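Local structure of ORF14 (Streptomyces clavuligerus, 2WPX) at residues 240-245 against 273-278. The protein is a tandem GNAT protein of the clavulanic acid biosynthesis pathway that binds acetyl-CoA and probably acts as an acyltransferase. Residues are numbered along the deposited sequence; the frame is centred on the assembly and turned at random.
Sequences AVHDAT and REHRGH
H275 pushes one corner of its imidazole against a face of the H242 ring, H275 CE1 lying 3.4 Å from H242 CG. This is the second GNAT domain of the tandem, where the end of strand 234-242 and its turn meet the loop joining strand 263-271 to helix 280-295. In GNAT folds that loop usually carries the pyrophosphate-binding sequence, but the acetyl-CoA seen here is bound far away, by the first domain, for example through L90, V92 and R98.

The two rings are oblique, their planes at 53°. H275 CE1 sits toward the rim of the H242 ring and is also 3.5 Å from H242 CB. H242 reaches across because its CG is anti to the backbone N (chi1 -177°). On the ring's other face lies the backbone N of A244, part of the turn closed by the bond from T245 N to H242 O.

That turn brings T245 OG1 to H242 ND1 in a nearly straight hydrogen bond of 2.9 Å (171°), which fixes the ring's rotation. H275 is held through both nitrogens: ND1 bonds to the hydroxyl of Y180, whose ring also meets H242, while H272 packs edge-to-face with the H275 ring. H275 NE2 is hydrogen-bonded to a water in its ring plane (2.7 Å), and that water also hydrogen-bonds T245 OG1 (3.1 Å), bridging the two segments.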
# COMPACT_ATOMS: atom_id res chain seq x y z
N ALA A 240 5.28 11.90 18.76
CA ALA A 240 6.02 12.88 19.51
C ALA A 240 5.04 13.89 20.03
O ALA A 240 4.25 14.43 19.25
CB ALA A 240 7.05 13.55 18.65
N VAL A 241 5.07 14.13 21.34
CA VAL A 241 4.16 15.12 21.90
C VAL A 241 4.89 16.37 22.27
O VAL A 241 5.95 16.29 22.85
CB VAL A 241 3.37 14.60 23.13
CG1 VAL A 241 2.52 15.74 23.71
CG2 VAL A 241 2.45 13.42 22.74
N HIS A 242 4.33 17.53 21.95
CA HIS A 242 4.88 18.80 22.42
C HIS A 242 4.31 19.19 23.78
O HIS A 242 3.17 19.65 23.88
CB HIS A 242 4.68 19.90 21.37
CG HIS A 242 5.30 21.23 21.75
ND1 HIS A 242 4.55 22.35 22.05
CD2 HIS A 242 6.60 21.62 21.85
CE1 HIS A 242 5.36 23.37 22.32
NE2 HIS A 242 6.61 22.94 22.23
N ASP A 243 5.12 19.04 24.85
CA ASP A 243 4.59 19.17 26.23
C ASP A 243 3.84 20.49 26.49
O ASP A 243 2.80 20.50 27.15
CB ASP A 243 5.65 18.94 27.32
CG ASP A 243 6.49 17.64 27.10
OD1 ASP A 243 7.66 17.65 27.58
OD2 ASP A 243 6.04 16.63 26.51
N ALA A 244 4.36 21.60 26.00
CA ALA A 244 3.78 22.86 26.43
C ALA A 244 2.34 23.04 25.93
O ALA A 244 1.56 23.71 26.59
CB ALA A 244 4.67 24.08 25.99
N THR A 245 2.02 22.45 24.78
CA THR A 245 0.73 22.63 24.15
C THR A 245 -0.07 21.32 24.08
O THR A 245 -1.24 21.31 23.68
CB THR A 245 0.89 23.17 22.71
OG1 THR A 245 1.63 22.22 21.93
CG2 THR A 245 1.55 24.56 22.69
N ARG A 273 3.15 20.88 11.01
CA ARG A 273 3.74 22.07 10.38
C ARG A 273 4.40 23.05 11.37
O ARG A 273 5.43 23.64 11.02
CB ARG A 273 2.73 22.82 9.46
CG ARG A 273 1.61 23.58 10.21
CD ARG A 273 0.85 24.55 9.31
NE ARG A 273 -0.45 24.88 9.92
CZ ARG A 273 -1.23 25.90 9.57
NH1 ARG A 273 -0.87 26.75 8.62
NH2 ARG A 273 -2.39 26.10 10.21
N GLU A 274 3.82 23.25 12.56
CA GLU A 274 4.48 24.08 13.60
C GLU A 274 5.62 23.38 14.35
O GLU A 274 6.13 23.92 15.32
CB GLU A 274 3.46 24.60 14.64
CG GLU A 274 2.15 25.10 14.06
CD GLU A 274 1.28 25.69 15.12
OE1 GLU A 274 0.16 25.22 15.29
OE2 GLU A 274 1.71 26.62 15.82
N HIS A 275 6.01 22.18 13.92
CA HIS A 275 7.10 21.50 14.60
C HIS A 275 8.18 20.95 13.68
O HIS A 275 8.83 19.94 13.98
CB HIS A 275 6.52 20.42 15.52
CG HIS A 275 5.60 20.98 16.55
ND1 HIS A 275 6.04 21.41 17.79
CD2 HIS A 275 4.27 21.24 16.51
CE1 HIS A 275 5.02 21.90 18.47
NE2 HIS A 275 3.93 21.80 17.72
N ARG A 276 8.37 21.63 12.55
CA ARG A 276 9.42 21.26 11.64
C ARG A 276 10.66 21.82 12.33
O ARG A 276 10.55 22.62 13.28
CB ARG A 276 9.25 21.94 10.27
CG ARG A 276 7.94 21.65 9.47
CD ARG A 276 7.68 20.13 9.28
NE ARG A 276 8.79 19.45 8.58
CZ ARG A 276 8.84 19.31 7.26
NH1 ARG A 276 7.86 19.81 6.51
NH2 ARG A 276 9.86 18.70 6.68
N GLY A 277 11.83 21.38 11.86
CA GLY A 277 13.08 21.97 12.26
C GLY A 277 13.70 21.40 13.51
O GLY A 277 14.71 21.88 13.97
N HIS A 278 13.08 20.36 14.06
CA HIS A 278 13.63 19.67 15.23
C HIS A 278 14.04 18.24 14.93
O HIS A 278 14.30 17.45 15.85
CB HIS A 278 12.59 19.67 16.34
CG HIS A 278 12.13 21.04 16.73
ND1 HIS A 278 11.09 21.69 16.10
CD2 HIS A 278 12.61 21.91 17.65
CE1 HIS A 278 10.96 22.91 16.61
NE2 HIS A 278 11.86 23.06 17.55
O HOH W 1 1.84 23.02 18.93